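Local coordinates for putative glucarate dehydratase (Pseudomonas fluorescens, PDB 4IT1), which probably catalyses the magnesium-dependent dehydration of D-glucarate to 5-dehydro-4-deoxy-D-glucarate, as a member of the mandelate racemase/muconate lactonizing enzyme family, at residues V30-F35 against P75-Q80; S211-A216 against Y266-T271; W248-S253 against M277-K282; P377-I382 against H415-T420. All blocks are in the same frame, centred on the assembly; numbering follows the deposited sequence.

Contact 1 of 4, residues V30-F35 against P75-Q80; sequences VTPIAF and PALAIQ
Val30 and Gln80 make the closer of the two touches between strand 25-36 and helix 74-87. One methyl of the valine, CG1, does all the work: it lies 3.4 Å from Gln80 OE1 and 4.0 Å from Gln80 CB, and so meets both the root and the polar end of the glutamine. CG1 can do this because it stands anti to the backbone N (chi1 -168°), projecting from the strand toward the helix. The glutamine is buried, and its amide is spoken for elsewhere: OE1 is hydrogen-bonded to Ser54 OG on strand 50-60 and NE2 to the carbonyl of Tyr71, two bonds that fix the rotation of the group against which the methyl rests.

The second touch is looser and lacks a buried member: Pro32 and Leu77, like Val30, are partly exposed, and they meet through a single pair, at 3.8 Å. Here Leu77 CD2 reaches across to Pro32 CB, one carbon of the proline ring, and Tyr418 of helix 408-421 packs on both residues.

This is how a helix is laid beside a strand of the three-stranded antiparallel sheet in the N-terminal domain. The chemistry is mostly van der Waals: the strand offers carbon alone, one methyl of it to an amide oxygen satisfied by third parties, which implies that contact across the two segments rests on fit, with the directional bonds made to other parts of the domain.

Contact 2 of 4, residues S211-A216 against Y266-T271; sequences SIKLKA and YYEDPT. With MG (magnesium ion), chain E.
Lys213 meets Tyr266 and Glu268 with its side chain crossing each of theirs at about a right angle. The lysine leaves its strand with CG anti to the backbone N (chi1 179°) and bends at its third torsion, which delivers NZ to the edge of the tyrosine ring, near its plane, where it donates a 2.9 Å hydrogen bond to Tyr266 OH. The same NZ forms a salt bridge, weak as a hydrogen bond, with Glu268 OE1 at 3.4 Å, but its stronger charged partner is Asp369. An uncharged methionine in its place would probably leave Asp369 and Glu268 OE1 without their common cation and Tyr266 OH without its donor.

The glutamate divides its labour. While OE1 faces the lysine, OE2 binds the magnesium ion at 2.1 Å, in a shell completed by Asp243, Asn291 and three waters. Asp269 OD2 stays 4.2 Å from the metal and accepts a hydrogen bond from metal-bound water 2. Lys215, the predicted proton acceptor, brings NZ within 4.2 Å of the ion.

The contact skips a strand: 240-243 runs between 212-215 and 266-268 in the parallel part of the barrel sheet, its Arg241 touching both Lys213 and Tyr266, while Tyr267 packs on helix 250-260.

Contact 3 of 4, residues W248-S253 against M277-K282; sequences WSLETS and MAELHK
Leu250 and Leu280 give up more surface to this contact than any other residues of the two segments, and each is the point at which one helix leans on the next. In both, CG lies anti to the backbone N (chi1 -178° and -179°), which brings the branched ends, though not their CB atoms, nearer the facing helix. The leucines nevertheless do not meet end to end. Leu250 sends CD1 against the backbone of helix 274-284, 3.8 Å from Leu280 N and 4.0 Å from Leu280 CB, while its other methyl, CD2, sits 3.5 Å from Glu279 CG. It thus straddles two consecutive residues, and crosses the glutamate at about a right angle, touching only its aliphatic part.

Leu280 returns the approach one turn further along helix 250-260, at Ser253. Its forked end comes up to Ser253 CB, with CD1 at 3.9 Å and CD2 at nearly the same distance, and it also packs on Ile254, Pro270 and Leu288, which places it on the inner, buried side of the interface. Ser253 presents its carbon across the contact and turns its hydroxyl back into its own helix, where OG makes a weak hydrogen bond to the carbonyl of Ser249, the N-cap residue.

Polarity is therefore kept out of the seam: a carboxylate contributes methylene, a serine contributes CB, and of the leucines Leu280 lies buried and Leu250 nearer the margin. Helices 250-260 and 274-284 follow one another in the chain with strand 266-268 between them, and this side-by-side packing of successive outer helices is characteristic of the modified TIM barrel, (β/α)7β, of the enolase superfamily.

Contact 4 of 4, residues P377-I382 against H415-T420; sequences PDEEVI and HDQYLT
Glu379 and Gln417 are joined by one hydrogen bond, from Gln417 NE2 to Glu379 OE2, 3.1 Å long and nearly straight at 163°. The carboxylate and amide planes stand perpendicular: the acceptor lies close to the plane of the amide, yet the donor comes down on OE2 from 58° above the carboxylate. Gln417 reaches across because its chain is extended, with CG anti to the backbone N (chi1 -160°). Its NE2 is shared, the stronger bond going to the carbonyl of Ala34.

Those partners disclose the fold. Helix 408-421 returns from the C-terminal end of the chain to lie against strand 25-36, as in the enolase superfamily, where both termini contribute to the capping domain, and the loop 377-382 meets it there.

Of the ionic links, the principal one is a salt bridge from Glu379 OE2 to Arg36, so this buried oxygen is gripped twice; the nearby cation probably stabilises the negative charge. With an alanine here, Arg36 would probably keep only its long, weak pairing to Asp378 among this loop's acids, and the Gln417 amide would lose one of its two acceptors.

Within the loop, Val381 N donates to Glu380 OE2 at 3.1 Å. Apolar packing comes from outside the pair, Phe35 lying against Glu379 and Phe50 against Gln417.

How the contacts relate
Contacts 1 and 4 share one neighbourhood, the N-terminal sheet: the strand of contact 1 passes to contact 4 through Ala34 O and Gln417 NE2, and Tyr418 touches Leu77. Contacts 2 and 3 lie on the opposite side of the chain's centre, in the barrel, and interlock along the sequence, strand 266-268 of contact 2 falling between the two helices of contact 3. Contact 2 is wholly buried and the most polar, with charges gathered beside a metal; contact 3, farther out, is nearly all carbon. Contacts 1 and 4 are, like contact 3, partly buried, yet contact 1 relies mostly on van der Waals fit and contact 4 on a single polar bond between its segments.

Contact 1 of 4, residues V30-F35 against P75-Q80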
loop_
_atom_site.group_PDB
_atom_site.type_symbol
_atom_site.label_atom_id
_atom_site.label_comp_id
_atom_site.label_asym_id
_atom_site.label_seq_id
_atom_site.Cartn_x
_atom_site.Cartn_y
_atom_site.Cartn_z
ATOM N N VAL A 30 -15.990 -11.546 20.884
ATOM C CA VAL A 30 -15.508 -10.256 21.358
ATOM C C VAL A 30 -15.655 -10.201 22.877
ATOM O O VAL A 30 -16.733 -10.448 23.415
ATOM C CB VAL A 30 -16.273 -9.093 20.696
ATOM C CG1 VAL A 30 -15.574 -7.772 20.979
ATOM C CG2 VAL A 30 -16.402 -9.325 19.194
ATOM N N THR A 31 -14.568 -9.870 23.562
ATOM C CA THR A 31 -14.509 -10.000 25.008
ATOM C C THR A 31 -13.858 -8.775 25.654
ATOM O O THR A 31 -12.652 -8.571 25.528
ATOM C CB THR A 31 -13.763 -11.297 25.415
ATOM O OG1 THR A 31 -14.422 -12.431 24.830
ATOM C CG2 THR A 31 -13.716 -11.462 26.928
ATOM N N PRO A 32 -14.666 -7.944 26.337
ATOM C CA PRO A 32 -14.147 -6.769 27.050
ATOM C C PRO A 32 -13.368 -7.117 28.316
ATOM O O PRO A 32 -13.718 -8.069 29.009
ATOM C CB PRO A 32 -15.412 -5.980 27.401
ATOM C CG PRO A 32 -16.537 -6.952 27.291
ATOM C CD PRO A 32 -16.136 -7.940 26.245
ATOM N N ILE A 33 -12.329 -6.336 28.614
ATOM C CA ILE A 33 -11.458 -6.575 29.781
ATOM C C ILE A 33 -10.938 -5.285 30.419
ATOM O O ILE A 33 -10.956 -4.216 29.802
ATOM C CB ILE A 33 -10.220 -7.451 29.437
ATOM C CG1 ILE A 33 -9.378 -6.806 28.330
ATOM C CG2 ILE A 33 -10.623 -8.874 29.057
ATOM C CD1 ILE A 33 -7.889 -6.915 28.564
ATOM N N ALA A 34 -10.445 -5.391 31.647
ATOM C CA ALA A 34 -9.813 -4.248 32.297
ATOM C C ALA A 34 -8.584 -4.672 33.072
ATOM O O ALA A 34 -8.557 -5.748 33.668
ATOM C CB ALA A 34 -10.796 -3.529 33.210
ATOM N N PHE A 35 -7.573 -3.814 33.073
ATOM C CA PHE A 35 -6.334 -4.117 33.766
ATOM C C PHE A 35 -5.866 -2.930 34.580
ATOM O O PHE A 35 -6.136 -1.779 34.227
ATOM C CB PHE A 35 -5.241 -4.578 32.787
ATOM C CG PHE A 35 -5.198 -3.796 31.497
ATOM C CD1 PHE A 35 -4.572 -2.551 31.435
ATOM C CD2 PHE A 35 -5.767 -4.318 30.336
ATOM C CE1 PHE A 35 -4.526 -1.836 30.246
ATOM C CE2 PHE A 35 -5.723 -3.610 29.145
ATOM C CZ PHE A 35 -5.099 -2.367 29.101
ATOM N N PRO A 75 -18.544 2.693 23.183
ATOM C CA PRO A 75 -18.947 2.859 21.771
ATOM C C PRO A 75 -18.177 1.983 20.771
ATOM O O PRO A 75 -18.732 1.607 19.731
ATOM C CB PRO A 75 -18.657 4.338 21.492
ATOM C CG PRO A 75 -18.689 4.990 22.830
ATOM C CD PRO A 75 -18.080 3.975 23.753
ATOM N N ALA A 76 -16.913 1.681 21.077
ATOM C CA ALA A 76 -16.109 0.789 20.237
ATOM C C ALA A 76 -16.649 -0.643 20.307
ATOM O O ALA A 76 -16.937 -1.257 19.271
ATOM C CB ALA A 76 -14.643 0.838 20.649
ATOM N N LEU A 77 -16.807 -1.150 21.531
ATOM C CA LEU A 77 -17.430 -2.455 21.782
ATOM C C LEU A 77 -18.716 -2.631 20.989
ATOM O O LEU A 77 -18.887 -3.622 20.278
ATOM C CB LEU A 77 -17.730 -2.627 23.275
ATOM C CG LEU A 77 -16.547 -2.806 24.223
ATOM C CD1 LEU A 77 -16.952 -2.472 25.647
ATOM C CD2 LEU A 77 -16.000 -4.222 24.132
ATOM N N ALA A 78 -19.609 -1.653 21.120
ATOM C CA ALA A 78 -20.909 -1.660 20.455
ATOM C C ALA A 78 -20.768 -1.884 18.956
ATOM O O ALA A 78 -21.551 -2.618 18.355
ATOM C CB ALA A 78 -21.643 -0.355 20.732
ATOM N N ILE A 79 -19.756 -1.248 18.368
ATOM C CA ILE A 79 -19.453 -1.402 16.947
ATOM C C ILE A 79 -18.896 -2.801 16.653
ATOM O O ILE A 79 -19.370 -3.482 15.744
ATOM C CB ILE A 79 -18.495 -0.287 16.454
ATOM C CG1 ILE A 79 -19.214 1.077 16.425
ATOM C CG2 ILE A 79 -17.903 -0.628 15.092
ATOM C CD1 ILE A 79 -20.296 1.222 15.365
ATOM N N GLN A 80 -17.906 -3.223 17.436
ATOM C CA GLN A 80 -17.326 -4.564 17.312
ATOM C C GLN A 80 -18.421 -5.638 17.396
ATOM O O GLN A 80 -18.493 -6.526 16.541
ATOM C CB GLN A 80 -16.246 -4.792 18.386
ATOM C CG GLN A 80 -15.016 -3.894 18.256
ATOM C CD GLN A 80 -14.121 -3.942 19.484
ATOM O OE1 GLN A 80 -13.907 -5.008 20.063
ATOM N NE2 GLN A 80 -13.590 -2.788 19.889
#

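Contact 2 of 4, residues S211-A216 against Y266-T271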
loop_
_atom_site.group_PDB
_atom_site.type_symbol
_atom_site.label_atom_id
_atom_site.label_comp_id
_atom_site.label_asym_id
_atom_site.label_seq_id
_atom_site.Cartn_x
_atom_site.Cartn_y
_atom_site.Cartn_z
ATOM N N SER A 211 16.665 3.492 23.585
ATOM C CA SER A 211 16.182 4.865 23.398
ATOM C C SER A 211 15.098 5.214 24.415
ATOM O O SER A 211 14.460 4.325 24.980
ATOM C CB SER A 211 15.662 5.061 21.977
ATOM O OG SER A 211 14.783 4.015 21.620
ATOM N N ILE A 212 14.895 6.510 24.649
ATOM C CA ILE A 212 13.937 6.967 25.661
ATOM C C ILE A 212 12.927 8.012 25.142
ATOM O O ILE A 212 13.309 9.017 24.515
ATOM C CB ILE A 212 14.659 7.525 26.910
ATOM C CG1 ILE A 212 15.660 6.505 27.477
ATOM C CG2 ILE A 212 13.648 7.895 27.981
ATOM C CD1 ILE A 212 16.690 7.101 28.422
ATOM N N LYS A 213 11.643 7.765 25.416
ATOM C CA LYS A 213 10.584 8.766 25.185
ATOM C C LYS A 213 9.880 9.175 26.478
ATOM O O LYS A 213 9.296 8.330 27.171
ATOM C CB LYS A 213 9.541 8.262 24.178
ATOM C CG LYS A 213 8.407 9.265 23.932
ATOM C CD LYS A 213 7.605 8.933 22.690
ATOM C CE LYS A 213 8.320 9.359 21.416
ATOM N NZ LYS A 213 7.808 8.560 20.262
ATOM N N LEU A 214 9.917 10.470 26.786
ATOM C CA LEU A 214 9.185 11.005 27.935
ATOM C C LEU A 214 7.802 11.584 27.569
ATOM O O LEU A 214 7.687 12.423 26.666
ATOM C CB LEU A 214 10.023 12.070 28.646
ATOM C CG LEU A 214 9.350 12.775 29.821
ATOM C CD1 LEU A 214 9.330 11.889 31.058
ATOM C CD2 LEU A 214 10.033 14.103 30.110
ATOM N N LYS A 215 6.765 11.138 28.281
ATOM C CA LYS A 215 5.434 11.737 28.175
ATOM C C LYS A 215 5.414 13.098 28.859
ATOM O O LYS A 215 5.492 13.184 30.087
ATOM C CB LYS A 215 4.366 10.832 28.786
ATOM C CG LYS A 215 2.956 11.422 28.733
ATOM C CD LYS A 215 2.130 10.871 27.572
ATOM C CE LYS A 215 2.621 11.349 26.214
ATOM N NZ LYS A 215 1.936 10.635 25.099
ATOM N N ALA A 216 5.303 14.161 28.067
ATOM C CA ALA A 216 5.450 15.519 28.599
ATOM C C ALA A 216 4.163 16.353 28.564
ATOM O O ALA A 216 3.057 15.804 28.562
ATOM C CB ALA A 216 6.591 16.241 27.897
ATOM N N TYR A 266 14.120 13.856 18.412
ATOM C CA TYR A 266 12.959 14.543 17.817
ATOM C C TYR A 266 11.915 14.978 18.850
ATOM O O TYR A 266 11.870 14.446 19.956
ATOM C CB TYR A 266 12.305 13.721 16.683
ATOM C CG TYR A 266 11.589 12.426 17.069
ATOM C CD1 TYR A 266 10.419 12.432 17.837
ATOM C CD2 TYR A 266 12.046 11.195 16.605
ATOM C CE1 TYR A 266 9.754 11.249 18.158
ATOM C CE2 TYR A 266 11.388 10.009 16.922
ATOM C CZ TYR A 266 10.249 10.039 17.700
ATOM O OH TYR A 266 9.603 8.850 18.011
ATOM N N TYR A 267 11.089 15.952 18.468
ATOM C CA TYR A 267 9.969 16.421 19.282
ATOM C C TYR A 267 8.674 15.899 18.669
ATOM O O TYR A 267 8.374 16.185 17.502
ATOM C CB TYR A 267 9.904 17.943 19.279
ATOM C CG TYR A 267 11.084 18.682 19.881
ATOM C CD1 TYR A 267 12.328 18.708 19.244
ATOM C CD2 TYR A 267 10.936 19.409 21.062
ATOM C CE1 TYR A 267 13.399 19.405 19.793
ATOM C CE2 TYR A 267 11.994 20.116 21.614
ATOM C CZ TYR A 267 13.223 20.110 20.982
ATOM O OH TYR A 267 14.269 20.811 21.539
ATOM N N GLU A 268 7.912 15.118 19.417
ATOM C CA GLU A 268 6.604 14.641 18.987
ATOM C C GLU A 268 5.491 15.586 19.426
ATOM O O GLU A 268 5.334 15.804 20.578
ATOM C CB GLU A 268 6.331 13.250 19.550
ATOM C CG GLU A 268 5.056 12.599 19.032
ATOM C CD GLU A 268 4.532 11.457 19.879
ATOM O OE1 GLU A 268 5.304 10.790 20.557
ATOM O OE2 GLU A 268 3.329 11.204 19.863
ATOM N N ASP A 269 4.737 16.146 18.495
ATOM C CA ASP A 269 3.579 17.015 18.822
ATOM C C ASP A 269 3.852 17.986 19.968
ATOM O O ASP A 269 3.173 17.938 20.991
ATOM C CB ASP A 269 2.346 16.173 19.188
ATOM C CG ASP A 269 1.858 15.341 18.039
ATOM O OD1 ASP A 269 1.733 15.896 16.928
ATOM O OD2 ASP A 269 1.609 14.130 18.236
ATOM N N PRO A 270 4.864 18.853 19.828
ATOM C CA PRO A 270 5.027 19.797 20.932
ATOM C C PRO A 270 3.940 20.879 20.974
ATOM O O PRO A 270 3.662 21.426 22.038
ATOM C CB PRO A 270 6.398 20.423 20.661
ATOM C CG PRO A 270 6.644 20.213 19.205
ATOM C CD PRO A 270 5.973 18.920 18.861
ATOM N N THR A 271 3.349 21.177 19.818
ATOM C CA THR A 271 2.429 22.303 19.654
ATOM C C THR A 271 1.226 21.874 18.790
ATOM O O THR A 271 1.386 21.075 17.871
ATOM C CB THR A 271 3.185 23.530 19.094
ATOM O OG1 THR A 271 2.467 24.733 19.387
ATOM C CG2 THR A 271 3.437 23.420 17.607
HETATM MG MG MG E . 1.561 11.012 20.975
HETATM O O HOH W 1 4.678 8.535 21.190
HETATM O O HOH W 2 1.324 13.114 20.533
HETATM O O HOH W 3 1.615 8.998 21.562
HETATM O O HOH W 4 -0.338 11.089 21.731
#

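Contact 3 of 4, residues W248-S253 against M277-K282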
loop_
_atom_site.group_PDB
_atom_site.type_symbol
_atom_site.label_atom_id
_atom_site.label_comp_id
_atom_site.label_asym_id
_atom_site.label_seq_id
_atom_site.Cartn_x
_atom_site.Cartn_y
_atom_site.Cartn_z
ATOM N N TRP A 248 2.009 22.726 24.431
ATOM C CA TRP A 248 2.811 23.955 24.420
ATOM C C TRP A 248 2.390 24.904 23.310
ATOM O O TRP A 248 2.240 24.500 22.157
ATOM C CB TRP A 248 4.313 23.665 24.253
ATOM C CG TRP A 248 4.942 22.833 25.333
ATOM C CD1 TRP A 248 4.426 22.548 26.567
ATOM C CD2 TRP A 248 6.230 22.209 25.283
ATOM N NE1 TRP A 248 5.302 21.769 27.276
ATOM C CE2 TRP A 248 6.419 21.548 26.515
ATOM C CE3 TRP A 248 7.242 22.138 24.311
ATOM C CZ2 TRP A 248 7.580 20.815 26.802
ATOM C CZ3 TRP A 248 8.393 21.414 24.597
ATOM C CH2 TRP A 248 8.552 20.764 25.835
ATOM N N SER A 249 2.217 26.174 23.654
ATOM C CA SER A 249 2.047 27.190 22.635
ATOM C C SER A 249 3.297 27.206 21.743
ATOM O O SER A 249 4.346 26.659 22.099
ATOM C CB SER A 249 1.839 28.559 23.275
ATOM O OG SER A 249 2.970 28.929 24.048
ATOM N N LEU A 250 3.160 27.821 20.578
ATOM C CA LEU A 250 4.278 28.040 19.683
ATOM C C LEU A 250 5.468 28.714 20.403
ATOM O O LEU A 250 6.604 28.239 20.291
ATOM C CB LEU A 250 3.803 28.863 18.485
ATOM C CG LEU A 250 4.752 29.212 17.346
ATOM C CD1 LEU A 250 5.323 27.959 16.695
ATOM C CD2 LEU A 250 4.000 30.080 16.349
ATOM N N GLU A 251 5.194 29.790 21.148
ATOM C CA GLU A 251 6.240 30.567 21.842
ATOM C C GLU A 251 6.970 29.756 22.912
ATOM O O GLU A 251 8.188 29.883 23.071
ATOM C CB GLU A 251 5.672 31.854 22.460
ATOM C CG GLU A 251 5.144 32.892 21.467
ATOM C CD GLU A 251 6.194 33.429 20.499
ATOM O OE1 GLU A 251 5.846 33.660 19.319
ATOM O OE2 GLU A 251 7.362 33.628 20.905
ATOM N N THR A 252 6.213 28.933 23.635
ATOM C CA THR A 252 6.750 28.017 24.632
ATOM C C THR A 252 7.623 26.963 23.973
ATOM O O THR A 252 8.756 26.730 24.401
ATOM C CB THR A 252 5.614 27.331 25.420
ATOM O OG1 THR A 252 4.940 28.310 26.216
ATOM C CG2 THR A 252 6.149 26.235 26.337
ATOM N N SER A 253 7.086 26.332 22.933
ATOM C CA SER A 253 7.810 25.339 22.145
ATOM C C SER A 253 9.159 25.892 21.693
ATOM O O SER A 253 10.183 25.208 21.764
ATOM C CB SER A 253 6.977 24.916 20.927
ATOM O OG SER A 253 5.939 24.013 21.284
ATOM N N MET A 277 2.504 23.240 13.993
ATOM C CA MET A 277 3.619 22.319 13.766
ATOM C C MET A 277 4.488 22.780 12.590
ATOM O O MET A 277 5.718 22.813 12.699
ATOM C CB MET A 277 3.108 20.894 13.562
ATOM C CG MET A 277 2.508 20.272 14.822
ATOM S SD MET A 277 3.705 19.700 16.058
ATOM C CE MET A 277 4.227 18.190 15.246
ATOM N N ALA A 278 3.842 23.176 11.492
ATOM C CA ALA A 278 4.538 23.707 10.316
ATOM C C ALA A 278 5.349 24.944 10.667
ATOM O O ALA A 278 6.507 25.067 10.275
ATOM C CB ALA A 278 3.549 24.032 9.204
ATOM N N GLU A 279 4.732 25.851 11.415
ATOM C CA GLU A 279 5.348 27.119 11.755
ATOM C C GLU A 279 6.546 26.875 12.657
ATOM O O GLU A 279 7.612 27.469 12.463
ATOM C CB GLU A 279 4.323 28.042 12.414
ATOM C CG GLU A 279 4.879 29.331 13.002
ATOM C CD GLU A 279 5.097 30.435 11.983
ATOM O OE1 GLU A 279 5.409 31.563 12.420
ATOM O OE2 GLU A 279 4.964 30.191 10.761
ATOM N N LEU A 280 6.371 25.967 13.615
ATOM C CA LEU A 280 7.441 25.597 14.521
ATOM C C LEU A 280 8.646 25.074 13.745
ATOM O O LEU A 280 9.785 25.498 13.989
ATOM C CB LEU A 280 6.962 24.547 15.530
ATOM C CG LEU A 280 8.013 24.106 16.545
ATOM C CD1 LEU A 280 8.553 25.302 17.336
ATOM C CD2 LEU A 280 7.409 23.060 17.464
ATOM N N HIS A 281 8.389 24.157 12.812
ATOM C CA HIS A 281 9.454 23.613 11.991
ATOM C C HIS A 281 10.168 24.720 11.212
ATOM O O HIS A 281 11.379 24.844 11.306
ATOM C CB HIS A 281 8.943 22.525 11.060
ATOM C CG HIS A 281 9.985 22.009 10.122
ATOM N ND1 HIS A 281 10.971 21.129 10.516
ATOM C CD2 HIS A 281 10.204 22.259 8.809
ATOM C CE1 HIS A 281 11.745 20.849 9.482
ATOM N NE2 HIS A 281 11.305 21.527 8.436
ATOM N N LYS A 282 9.412 25.546 10.489
ATOM C CA LYS A 282 10.000 26.643 9.717
ATOM C C LYS A 282 10.913 27.487 10.580
ATOM O O LYS A 282 12.015 27.841 10.171
ATOM C CB LYS A 282 8.915 27.527 9.093
ATOM C CG LYS A 282 8.440 27.049 7.732
ATOM C CD LYS A 282 7.066 27.603 7.389
ATOM C CE LYS A 282 6.378 26.733 6.347
ATOM N NZ LYS A 282 4.892 26.797 6.444
#

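Contact 4 of 4, residues P377-I382 against H415-T420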
loop_
_atom_site.group_PDB
_atom_site.type_symbol
_atom_site.label_atom_id
_atom_site.label_comp_id
_atom_site.label_asym_id
_atom_site.label_seq_id
_atom_site.Cartn_x
_atom_site.Cartn_y
_atom_site.Cartn_z
ATOM N N PRO A 377 2.607 -7.675 35.757
ATOM C CA PRO A 377 3.083 -9.041 35.528
ATOM C C PRO A 377 1.982 -10.101 35.459
ATOM O O PRO A 377 2.078 -11.025 34.656
ATOM C CB PRO A 377 3.982 -9.296 36.740
ATOM C CG PRO A 377 4.544 -7.957 37.064
ATOM C CD PRO A 377 3.508 -6.938 36.668
ATOM N N ASP A 378 0.943 -9.957 36.275
ATOM C CA ASP A 378 -0.093 -10.992 36.391
ATOM C C ASP A 378 -1.304 -10.811 35.469
ATOM O O ASP A 378 -2.224 -11.634 35.482
ATOM C CB ASP A 378 -0.557 -11.117 37.850
ATOM C CG ASP A 378 -1.035 -9.797 38.432
ATOM O OD1 ASP A 378 -0.219 -8.849 38.535
ATOM O OD2 ASP A 378 -2.229 -9.716 38.798
ATOM N N GLU A 379 -1.301 -9.750 34.666
ATOM C CA GLU A 379 -2.509 -9.361 33.935
ATOM C C GLU A 379 -2.372 -9.373 32.415
ATOM O O GLU A 379 -2.482 -8.336 31.757
ATOM C CB GLU A 379 -3.046 -8.018 34.449
ATOM C CG GLU A 379 -3.657 -8.116 35.844
ATOM C CD GLU A 379 -4.333 -6.840 36.311
ATOM O OE1 GLU A 379 -4.052 -5.762 35.746
ATOM O OE2 GLU A 379 -5.142 -6.916 37.261
ATOM N N GLU A 380 -2.139 -10.569 31.877
ATOM C CA GLU A 380 -2.143 -10.817 30.436
ATOM C C GLU A 380 -3.239 -11.818 30.088
ATOM O O GLU A 380 -3.754 -12.500 30.972
ATOM C CB GLU A 380 -0.785 -11.365 29.983
ATOM C CG GLU A 380 0.123 -10.346 29.310
ATOM C CD GLU A 380 -0.285 -10.019 27.875
ATOM O OE1 GLU A 380 0.304 -9.080 27.301
ATOM O OE2 GLU A 380 -1.182 -10.689 27.310
ATOM N N VAL A 381 -3.597 -11.907 28.812
ATOM C CA VAL A 381 -4.582 -12.897 28.362
ATOM C C VAL A 381 -3.949 -14.007 27.516
ATOM O O VAL A 381 -4.649 -14.756 26.818
ATOM C CB VAL A 381 -5.754 -12.255 27.584
ATOM C CG1 VAL A 381 -6.553 -11.333 28.494
ATOM C CG2 VAL A 381 -5.253 -11.518 26.347
ATOM N N ILE A 382 -2.623 -14.103 27.581
ATOM C CA ILE A 382 -1.887 -15.111 26.812
ATOM C C ILE A 382 -1.114 -16.077 27.711
ATOM O O ILE A 382 -0.652 -15.700 28.796
ATOM C CB ILE A 382 -0.941 -14.476 25.760
ATOM C CG1 ILE A 382 0.000 -13.459 26.414
ATOM C CG2 ILE A 382 -1.743 -13.846 24.626
ATOM C CD1 ILE A 382 1.121 -12.984 25.522
ATOM N N HIS A 415 -12.039 -10.133 32.230
ATOM C CA HIS A 415 -13.418 -9.808 31.857
ATOM C C HIS A 415 -14.260 -9.489 33.101
ATOM O O HIS A 415 -15.129 -8.616 33.055
ATOM C CB HIS A 415 -14.043 -10.968 31.076
ATOM C CG HIS A 415 -15.481 -10.757 30.714
ATOM N ND1 HIS A 415 -15.895 -10.517 29.422
ATOM C CD2 HIS A 415 -16.603 -10.763 31.472
ATOM C CE1 HIS A 415 -17.209 -10.383 29.399
ATOM N NE2 HIS A 415 -17.663 -10.524 30.631
ATOM N N ASP A 416 -14.005 -10.208 34.197
ATOM C CA ASP A 416 -14.690 -9.964 35.466
ATOM C C ASP A 416 -14.261 -8.624 36.058
ATOM O O ASP A 416 -15.086 -7.887 36.599
ATOM C CB ASP A 416 -14.422 -11.096 36.468
ATOM C CG ASP A 416 -15.017 -12.426 36.032
ATOM O OD1 ASP A 416 -15.925 -12.428 35.171
ATOM O OD2 ASP A 416 -14.569 -13.470 36.553
ATOM N N GLN A 417 -12.965 -8.316 35.952
ATOM C CA GLN A 417 -12.435 -7.045 36.461
ATOM C C GLN A 417 -12.990 -5.883 35.643
ATOM O O GLN A 417 -13.093 -4.756 36.138
ATOM C CB GLN A 417 -10.902 -7.020 36.478
ATOM C CG GLN A 417 -10.329 -5.962 37.419
ATOM C CD GLN A 417 -8.814 -6.032 37.601
ATOM O OE1 GLN A 417 -8.300 -5.727 38.677
ATOM N NE2 GLN A 417 -8.092 -6.422 36.550
ATOM N N TYR A 418 -13.355 -6.171 34.396
ATOM C CA TYR A 418 -14.053 -5.210 33.556
ATOM C C TYR A 418 -15.422 -4.912 34.150
ATOM O O TYR A 418 -15.772 -3.747 34.367
ATOM C CB TYR A 418 -14.184 -5.741 32.128
ATOM C CG TYR A 418 -15.108 -4.944 31.236
ATOM C CD1 TYR A 418 -14.678 -3.757 30.634
ATOM C CD2 TYR A 418 -16.413 -5.379 30.981
ATOM C CE1 TYR A 418 -15.521 -3.023 29.810
ATOM C CE2 TYR A 418 -17.263 -4.651 30.161
ATOM C CZ TYR A 418 -16.810 -3.475 29.579
ATOM O OH TYR A 418 -17.640 -2.749 28.764
ATOM N N LEU A 419 -16.173 -5.976 34.432
ATOM C CA LEU A 419 -17.552 -5.868 34.913
ATOM C C LEU A 419 -17.667 -5.106 36.229
ATOM O O LEU A 419 -18.653 -4.417 36.467
ATOM C CB LEU A 419 -18.180 -7.259 35.047
ATOM C CG LEU A 419 -18.460 -8.048 33.757
ATOM C CD1 LEU A 419 -18.733 -9.509 34.074
ATOM C CD2 LEU A 419 -19.611 -7.461 32.949
ATOM N N THR A 420 -16.633 -5.199 37.054
ATOM C CA THR A 420 -16.671 -4.668 38.412
ATOM C C THR A 420 -15.950 -3.322 38.611
ATOM O O THR A 420 -16.070 -2.714 39.678
ATOM C CB THR A 420 -16.086 -5.692 39.409
ATOM O OG1 THR A 420 -14.729 -5.979 39.051
ATOM C CG2 THR A 420 -16.896 -6.997 39.396
#